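Local coordinates for protein putative arylalkylamine N-Acetyltransferase 7 (Aedes aegypti, PDB 4FD7) that probably transfers an acetyl group from acetyl-CoA to the amine of an acceptor, as a putative arylalkylamine N-acetyltransferase of the GNAT family, at residues V14-Q19 with I168-I173; V89-R92 with E97-G100; C187-N192 with I208-L213. All coordinates share one frame; numbering follows the deposited sequence.

Contact 1: residues V14-Q19 with I168-I173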
loop_
_atom_site.group_PDB
_atom_site.type_symbol
_atom_site.label_atom_id
_atom_site.label_comp_id
_atom_site.label_asym_id
_atom_site.label_seq_id
_atom_site.Cartn_x
_atom_site.Cartn_y
_atom_site.Cartn_z
ATOM N N VAL A 14 13.877 1.778 12.687
ATOM C CA VAL A 14 12.598 2.314 13.121
ATOM C C VAL A 14 12.420 3.703 12.536
ATOM O O VAL A 14 13.252 4.592 12.737
ATOM C CB VAL A 14 12.488 2.370 14.654
ATOM C CG1 VAL A 14 11.120 2.951 15.065
ATOM C CG2 VAL A 14 12.671 0.972 15.227
ATOM N N TRP A 15 11.336 3.903 11.805
ATOM C CA TRP A 15 11.153 5.160 11.090
ATOM C C TRP A 15 10.275 6.172 11.797
ATOM O O TRP A 15 10.455 7.376 11.617
ATOM C CB TRP A 15 10.616 4.910 9.677
ATOM C CG TRP A 15 11.562 4.072 8.848
ATOM C CD1 TRP A 15 11.347 2.810 8.382
ATOM C CD2 TRP A 15 12.876 4.441 8.412
ATOM N NE1 TRP A 15 12.437 2.371 7.677
ATOM C CE2 TRP A 15 13.392 3.351 7.680
ATOM C CE3 TRP A 15 13.664 5.585 8.565
ATOM C CZ2 TRP A 15 14.669 3.369 7.108
ATOM C CZ3 TRP A 15 14.937 5.600 7.998
ATOM C CH2 TRP A 15 15.420 4.501 7.275
ATOM N N HIS A 16 9.301 5.689 12.561
ATOM C CA HIS A 16 8.291 6.570 13.138
ATOM C C HIS A 16 7.725 5.977 14.429
ATOM O O HIS A 16 7.592 4.762 14.558
ATOM C CB HIS A 16 7.178 6.775 12.109
ATOM C CG HIS A 16 6.086 7.699 12.547
ATOM N ND1 HIS A 16 6.323 8.974 13.019
ATOM C CD2 HIS A 16 4.743 7.539 12.556
ATOM C CE1 HIS A 16 5.170 9.557 13.306
ATOM N NE2 HIS A 16 4.196 8.706 13.039
ATOM N N ARG A 17 7.417 6.837 15.394
ATOM C CA ARG A 17 6.764 6.397 16.632
ATOM C C ARG A 17 5.599 7.325 16.935
ATOM O O ARG A 17 5.653 8.516 16.631
ATOM C CB ARG A 17 7.742 6.387 17.815
ATOM C CG ARG A 17 8.918 5.431 17.658
ATOM C CD ARG A 17 9.755 5.403 18.928
ATOM N NE ARG A 17 11.049 4.735 18.772
ATOM C CZ ARG A 17 11.243 3.433 18.947
ATOM N NH1 ARG A 17 10.229 2.640 19.268
ATOM N NH2 ARG A 17 12.452 2.914 18.794
ATOM N N PHE A 18 4.546 6.788 17.538
ATOM C CA PHE A 18 3.374 7.593 17.810
ATOM C C PHE A 18 2.553 6.963 18.923
ATOM O O PHE A 18 2.686 5.765 19.206
ATOM C CB PHE A 18 2.523 7.728 16.540
ATOM C CG PHE A 18 1.959 6.423 16.050
ATOM C CD1 PHE A 18 0.711 5.990 16.472
ATOM C CD2 PHE A 18 2.679 5.624 15.182
ATOM C CE1 PHE A 18 0.191 4.781 16.032
ATOM C CE2 PHE A 18 2.162 4.407 14.733
ATOM C CZ PHE A 18 0.920 3.996 15.144
ATOM N N GLN A 19 1.690 7.763 19.539
ATOM C CA GLN A 19 0.776 7.256 20.550
ATOM C C GLN A 19 -0.651 7.127 20.016
ATOM O O GLN A 19 -1.131 7.967 19.258
ATOM C CB GLN A 19 0.786 8.158 21.778
ATOM C CG GLN A 19 2.155 8.276 22.447
ATOM C CD GLN A 19 2.169 9.321 23.543
ATOM O OE1 GLN A 19 2.117 8.994 24.736
ATOM N NE2 GLN A 19 2.221 10.584 23.149
ATOM N N ILE A 168 1.310 4.808 9.452
ATOM C CA ILE A 168 2.122 3.914 8.629
ATOM C C ILE A 168 2.500 4.648 7.334
ATOM O O ILE A 168 3.642 4.558 6.871
ATOM C CB ILE A 168 1.389 2.583 8.311
ATOM C CG1 ILE A 168 1.406 1.682 9.537
ATOM C CG2 ILE A 168 2.022 1.869 7.142
ATOM C CD1 ILE A 168 0.436 0.537 9.457
ATOM N N LEU A 169 1.548 5.381 6.756
ATOM C CA LEU A 169 1.880 6.212 5.599
ATOM C C LEU A 169 2.849 7.330 5.954
ATOM O O LEU A 169 3.667 7.730 5.133
ATOM C CB LEU A 169 0.638 6.852 5.004
ATOM C CG LEU A 169 -0.366 5.903 4.361
ATOM C CD1 LEU A 169 -1.605 6.660 3.997
ATOM C CD2 LEU A 169 0.252 5.247 3.121
ATOM N N ARG A 170 2.720 7.886 7.155
ATOM C CA ARG A 170 3.554 9.018 7.506
ATOM C C ARG A 170 5.002 8.569 7.577
ATOM O O ARG A 170 5.921 9.337 7.260
ATOM C CB ARG A 170 3.109 9.683 8.829
ATOM C CG ARG A 170 3.660 11.100 8.960
ATOM C CD ARG A 170 3.488 11.648 10.380
ATOM N NE ARG A 170 2.097 11.546 10.807
ATOM C CZ ARG A 170 1.157 12.439 10.504
ATOM N NH1 ARG A 170 1.461 13.503 9.769
ATOM N NH2 ARG A 170 -0.086 12.268 10.935
ATOM N N ALA A 171 5.205 7.313 7.967
ATOM C CA ALA A 171 6.560 6.730 7.982
ATOM C C ALA A 171 7.309 6.718 6.635
ATOM O O ALA A 171 8.513 6.455 6.598
ATOM C CB ALA A 171 6.533 5.327 8.576
ATOM N N ARG A 172 6.613 6.988 5.541
ATOM C CA ARG A 172 7.252 6.998 4.228
ATOM C C ARG A 172 8.207 8.177 4.111
ATOM O O ARG A 172 9.189 8.148 3.350
ATOM C CB ARG A 172 6.192 7.060 3.129
ATOM C CG ARG A 172 5.501 5.723 2.886
ATOM C CD ARG A 172 4.538 5.833 1.714
ATOM N NE ARG A 172 3.610 4.703 1.683
ATOM C CZ ARG A 172 2.740 4.486 0.702
ATOM N NH1 ARG A 172 2.688 5.308 -0.344
ATOM N NH2 ARG A 172 1.935 3.438 0.764
ATOM N N ILE A 173 7.919 9.212 4.891
ATOM C CA ILE A 173 8.690 10.443 4.834
ATOM C C ILE A 173 10.148 10.217 5.269
ATOM O O ILE A 173 11.067 10.496 4.488
ATOM C CB ILE A 173 7.999 11.600 5.610
ATOM C CG1 ILE A 173 6.681 11.985 4.931
ATOM C CG2 ILE A 173 8.906 12.787 5.689
ATOM C CD1 ILE A 173 5.844 12.954 5.732
#

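Contact 2: residues V89-R92 with E97-G100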
loop_
_atom_site.group_PDB
_atom_site.type_symbol
_atom_site.label_atom_id
_atom_site.label_comp_id
_atom_site.label_asym_id
_atom_site.label_seq_id
_atom_site.Cartn_x
_atom_site.Cartn_y
_atom_site.Cartn_z
ATOM N N VAL A 89 6.136 -2.052 8.644
ATOM C CA VAL A 89 5.285 -2.799 9.568
ATOM C C VAL A 89 5.078 -1.997 10.848
ATOM O O VAL A 89 5.977 -1.262 11.273
ATOM C CB VAL A 89 5.880 -4.199 9.896
ATOM C CG1 VAL A 89 7.246 -4.101 10.615
ATOM C CG2 VAL A 89 4.916 -5.022 10.752
ATOM N N CYS A 90 3.895 -2.121 11.443
ATOM C CA CYS A 90 3.586 -1.426 12.692
ATOM C C CYS A 90 3.488 -2.425 13.840
ATOM O O CYS A 90 2.829 -3.472 13.727
ATOM C CB CYS A 90 2.260 -0.645 12.569
ATOM S SG CYS A 90 1.723 0.274 14.054
ATOM N N PHE A 91 4.158 -2.099 14.942
ATOM C CA PHE A 91 4.041 -2.905 16.167
ATOM C C PHE A 91 3.613 -2.017 17.314
ATOM O O PHE A 91 3.947 -0.840 17.349
ATOM C CB PHE A 91 5.382 -3.547 16.554
ATOM C CG PHE A 91 5.904 -4.551 15.562
ATOM C CD1 PHE A 91 5.216 -5.732 15.306
ATOM C CD2 PHE A 91 7.108 -4.323 14.900
ATOM C CE1 PHE A 91 5.725 -6.675 14.392
ATOM C CE2 PHE A 91 7.617 -5.250 13.983
ATOM C CZ PHE A 91 6.928 -6.427 13.731
ATOM N N ARG A 92 2.871 -2.594 18.250
ATOM C CA ARG A 92 2.598 -1.959 19.529
ATOM C C ARG A 92 3.739 -2.321 20.486
ATOM O O ARG A 92 4.139 -3.480 20.559
ATOM C CB ARG A 92 1.269 -2.491 20.078
ATOM C CG ARG A 92 0.774 -1.811 21.352
ATOM C CD ARG A 92 -0.601 -2.359 21.675
ATOM N NE ARG A 92 -0.593 -3.816 21.607
ATOM C CZ ARG A 92 -0.870 -4.612 22.634
ATOM N NH1 ARG A 92 -1.205 -4.088 23.806
ATOM N NH2 ARG A 92 -0.824 -5.931 22.484
ATOM N N GLU A 97 3.287 -8.864 17.799
ATOM C CA GLU A 97 2.194 -9.123 16.874
ATOM C C GLU A 97 2.056 -8.005 15.846
ATOM O O GLU A 97 2.116 -6.821 16.193
ATOM C CB GLU A 97 0.896 -9.274 17.660
ATOM C CG GLU A 97 -0.203 -9.987 16.929
ATOM C CD GLU A 97 -1.382 -10.238 17.836
ATOM O OE1 GLU A 97 -1.283 -11.132 18.701
ATOM O OE2 GLU A 97 -2.396 -9.522 17.698
ATOM N N ILE A 98 1.865 -8.375 14.584
ATOM C CA ILE A 98 1.725 -7.368 13.528
ATOM C C ILE A 98 0.431 -6.567 13.676
ATOM O O ILE A 98 -0.668 -7.135 13.688
ATOM C CB ILE A 98 1.791 -7.989 12.119
ATOM C CG1 ILE A 98 3.192 -8.535 11.851
ATOM C CG2 ILE A 98 1.385 -6.949 11.056
ATOM C CD1 ILE A 98 3.305 -9.321 10.565
ATOM N N VAL A 99 0.554 -5.246 13.786
ATOM C CA VAL A 99 -0.632 -4.394 13.867
ATOM C C VAL A 99 -1.106 -4.027 12.464
ATOM O O VAL A 99 -2.286 -4.167 12.133
ATOM C CB VAL A 99 -0.383 -3.112 14.678
ATOM C CG1 VAL A 99 -1.608 -2.223 14.651
ATOM C CG2 VAL A 99 -0.018 -3.454 16.129
ATOM N N GLY A 100 -0.173 -3.549 11.650
ATOM C CA GLY A 100 -0.449 -3.255 10.260
ATOM C C GLY A 100 0.784 -3.488 9.410
ATOM O O GLY A 100 1.892 -3.597 9.926
HETATM O O HOH W 1 2.443 -5.329 18.429
#

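Contact 3: residues C187-N192 with I208-L213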
loop_
_atom_site.group_PDB
_atom_site.type_symbol
_atom_site.label_atom_id
_atom_site.label_comp_id
_atom_site.label_asym_id
_atom_site.label_seq_id
_atom_site.Cartn_x
_atom_site.Cartn_y
_atom_site.Cartn_z
ATOM N N CYS A 187 -1.907 4.337 -5.571
ATOM C CA CYS A 187 -3.337 4.310 -5.847
ATOM C C CYS A 187 -4.057 3.938 -4.562
ATOM O O CYS A 187 -3.923 2.819 -4.080
ATOM C CB CYS A 187 -3.675 3.288 -6.939
ATOM S SG CYS A 187 -5.454 3.199 -7.242
ATOM N N PHE A 188 -4.777 4.900 -3.989
ATOM C CA PHE A 188 -5.608 4.672 -2.818
ATOM C C PHE A 188 -7.031 4.387 -3.282
ATOM O O PHE A 188 -7.655 5.182 -3.997
ATOM C CB PHE A 188 -5.537 5.861 -1.873
ATOM C CG PHE A 188 -4.151 6.133 -1.359
ATOM C CD1 PHE A 188 -3.319 7.066 -1.983
ATOM C CD2 PHE A 188 -3.674 5.452 -0.257
ATOM C CE1 PHE A 188 -2.041 7.305 -1.496
ATOM C CE2 PHE A 188 -2.389 5.690 0.232
ATOM C CZ PHE A 188 -1.580 6.617 -0.387
ATOM N N THR A 189 -7.531 3.225 -2.875
ATOM C CA THR A 189 -8.670 2.627 -3.545
ATOM C C THR A 189 -9.987 2.846 -2.823
ATOM O O THR A 189 -11.055 2.724 -3.422
ATOM C CB THR A 189 -8.449 1.136 -3.706
ATOM O OG1 THR A 189 -8.282 0.551 -2.406
ATOM C CG2 THR A 189 -7.206 0.876 -4.553
ATOM N N GLY A 190 -9.917 3.158 -1.535
ATOM C CA GLY A 190 -11.112 3.355 -0.732
ATOM C C GLY A 190 -11.110 4.650 0.056
ATOM O O GLY A 190 -10.099 5.344 0.108
ATOM N N PRO A 191 -12.239 4.969 0.694
ATOM C CA PRO A 191 -12.477 6.285 1.299
ATOM C C PRO A 191 -11.569 6.582 2.496
ATOM O O PRO A 191 -10.989 7.668 2.582
ATOM C CB PRO A 191 -13.938 6.192 1.745
ATOM C CG PRO A 191 -14.156 4.761 2.009
ATOM C CD PRO A 191 -13.345 4.033 0.963
ATOM N N ASN A 192 -11.427 5.627 3.404
ATOM C CA ASN A 192 -10.587 5.856 4.567
ATOM C C ASN A 192 -9.084 5.874 4.266
ATOM O O ASN A 192 -8.348 6.648 4.877
ATOM C CB ASN A 192 -10.927 4.874 5.683
ATOM C CG ASN A 192 -12.346 5.038 6.181
ATOM O OD1 ASN A 192 -13.066 4.058 6.359
ATOM N ND2 ASN A 192 -12.764 6.283 6.389
ATOM N N ILE A 208 -11.004 8.880 -10.321
ATOM C CA ILE A 208 -11.953 8.306 -11.272
ATOM C C ILE A 208 -12.799 7.241 -10.570
ATOM O O ILE A 208 -12.271 6.482 -9.778
ATOM C CB ILE A 208 -11.213 7.722 -12.516
ATOM C CG1 ILE A 208 -12.222 7.291 -13.593
ATOM C CG2 ILE A 208 -10.256 6.574 -12.128
ATOM C CD1 ILE A 208 -11.598 6.615 -14.820
ATOM N N THR A 209 -14.106 7.194 -10.821
ATOM C CA THR A 209 -14.930 6.205 -10.125
ATOM C C THR A 209 -14.740 4.825 -10.740
ATOM O O THR A 209 -14.274 4.698 -11.869
ATOM C CB THR A 209 -16.441 6.543 -10.142
ATOM O OG1 THR A 209 -16.912 6.608 -11.495
ATOM C CG2 THR A 209 -16.710 7.867 -9.446
ATOM N N TYR A 210 -15.085 3.791 -9.984
ATOM C CA TYR A 210 -15.088 2.444 -10.537
ATOM C C TYR A 210 -16.131 2.296 -11.661
ATOM O O TYR A 210 -15.898 1.580 -12.646
ATOM C CB TYR A 210 -15.234 1.412 -9.421
ATOM C CG TYR A 210 -14.032 1.450 -8.492
ATOM C CD1 TYR A 210 -12.809 0.925 -8.886
ATOM C CD2 TYR A 210 -14.109 2.060 -7.244
ATOM C CE1 TYR A 210 -11.693 0.980 -8.045
ATOM C CE2 TYR A 210 -13.014 2.118 -6.407
ATOM C CZ TYR A 210 -11.811 1.574 -6.810
ATOM O OH TYR A 210 -10.721 1.641 -5.973
ATOM N N GLY A 211 -17.257 2.998 -11.534
ATOM C CA GLY A 211 -18.211 3.072 -12.632
ATOM C C GLY A 211 -17.581 3.573 -13.927
ATOM O O GLY A 211 -17.747 2.982 -15.019
ATOM N N GLU A 212 -16.845 4.672 -13.808
ATOM C CA GLU A 212 -16.191 5.271 -14.976
ATOM C C GLU A 212 -15.102 4.360 -15.509
ATOM O O GLU A 212 -14.928 4.250 -16.723
ATOM C CB GLU A 212 -15.637 6.668 -14.672
ATOM C CG GLU A 212 -14.984 7.347 -15.894
ATOM C CD GLU A 212 -14.822 8.854 -15.748
ATOM O OE1 GLU A 212 -15.266 9.420 -14.729
ATOM O OE2 GLU A 212 -14.254 9.478 -16.675
ATOM N N LEU A 213 -14.373 3.707 -14.606
ATOM C CA LEU A 213 -13.339 2.764 -15.034
ATOM C C LEU A 213 -13.937 1.642 -15.865
ATOM O O LEU A 213 -13.335 1.183 -16.845
ATOM C CB LEU A 213 -12.602 2.194 -13.827
ATOM C CG LEU A 213 -11.642 3.189 -13.182
ATOM C CD1 LEU A 213 -11.317 2.766 -11.753
ATOM C CD2 LEU A 213 -10.367 3.318 -14.021
#

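Contact 1: residues V14-Q19 with I168-I173
His16 rests on Ala171, the two CB atoms 3.9 Å apart, where the first strand of the fold passes the break between helices 164-170 and 172-179. The neighbouring Trp15 adds its own CB, 4.2 Å from Ala171 CB, while its indole runs on past the contact toward Pro174, Leu175 and Ala178 of the second helix. With CG anti to the backbone N (chi1 -178°), the imidazole of His16 is carried up beside Arg170, whose CD lies 4.0 Å from His16 CE1. Ring and guanidinium planes are 53° apart, so the two groups do not stack, and His16 NE2 comes near the guanidinium edge. Glu167, one helical turn before Ala171, ties them together: its OE1 takes a hydrogen bond with His16 NE2 and a salt bridge from Arg170 NE. Trp15 and His16 form a classic beta bulge opposite Val33, consistent with both CB atoms turning toward the helices. Trp15 NE1 is hydrogen-bonded to Asp35. Helix 164-170 probably follows the glycine-rich loop that in GNAT enzymes binds the acetyl-CoA pyrophosphate. The direct contact is thus mostly carbon against carbon, and the shared carboxylate would probably offset any positive charge on the histidine beside the arginine.

Contact 2: residues V89-R92 with E97-G100
Val89 CG2 meets Ile98 CG2 at 4.0 Å, the two side chains crossing at about a right angle, and Phe91 closes over the same pair. One face of the Phe91 ring lies against Val89 CG2, offset toward the rim, while CE1 reaches Ile98 CG1 at 4.0 Å. A first torsion of -64° sets CG beside the backbone N and brings the ring back toward segment 97-100 although its CB points away; the ring edge then meets a backbone carbonyl, CD1 lying 3.4 Å from Glu97 O. Across the backbone from this group, Cys90 SG packs on Val99 CB, and Val99 CG2 lies 3.7 Å from Arg92 N.

Two backbone hydrogen bonds join the segments: Cys90 N gives to Gly100 O at 2.9 Å, with 169° at the hydrogen, and Val99 N gives to Cys90 O. Nearer the turn a water takes over, accepting from Arg92 N at 2.8 Å and donating to Glu97 O at 2.7 Å, so it bridges the strands where they part. Gly100 N is buried without a partner. The charged ends have partners beyond the hairpin: Arg92 NH1 forms a salt bridge with Asp22 and Glu97 OE2 with Lys158.

This is the closing end of the beta hairpin formed by strands 88-92 and 98-108; strand 88-92 is the central strand of the five-stranded antiparallel sheet. Strand 28-35 flanks it through Val89 and Phe91; Ile98 touches helix 41-55 at Asp43 and His47, whereas Cys90 and Val99 pack on Ile168 and Ile164 of helix 164-170.

Contact 3: residues C187-N192 with I208-L213
Tyr210 brings the hydroxyl end of its ring up to Thr189, where OH lies 3.2 Å from Thr189 CB and donates a hydrogen bond to Thr189 O at 2.8 Å. The phenol approaches on a lone pair, in the carbonyl plane, with a C=O...donor angle of 112°, and the carbonyl oxygen in turn lies in the plane of the ring at its edge, 3.6 Å from Tyr210 CE2. Swung away from its own carbonyl carbon (chi1 -64°), the ring spans the gap between two backbones whose nearest CA atoms, those of Thr189 and Tyr210, are 9.5 Å apart. Thr189 OG1 has a separate partner, Glu56.

Behind the tyrosine, Thr209 is the N-cap of helix 210-216, its OG1 accepting from Glu212 N at 3.0 Å; this caps the first turn of the helix that carries the ring. Strands 183-188 and 203-209, parallel to each other and joined through helix 191-200, form a beta-alpha-beta crossover; the single bond links the turn after its first strand to the helix after its second. Strand 229-236 lies between those strands, its Cys230 touching Tyr210; Met58 of helix 57-62 packs on both Thr189 and Tyr210, and the Tyr222 ring meets that of Tyr210.

How the contacts relate
Contact 2 is the most buried of the three and combines backbone hydrogen bonds with apolar packing inside the five-stranded sheet. Contact 1 reaches the same sheet at its outermost strand, is only partly buried, and relies on carbon packing beside a carboxylate shared by a histidine and an arginine. The two touch: Ile168 CD1 lies 3.8 Å from Cys90 CB, and Phe18 also packs on Cys90. Contact 3, also partly buried, lies at the ends of the two edge strands of the three-stranded sheet, across the chain's centre from contact 2, and depends on one side-chain-to-backbone bond. Leu169 meeting Phe188 links contacts 1 and 3, whereas contacts 2 and 3 remain about 13 Å apart at their nearest atoms.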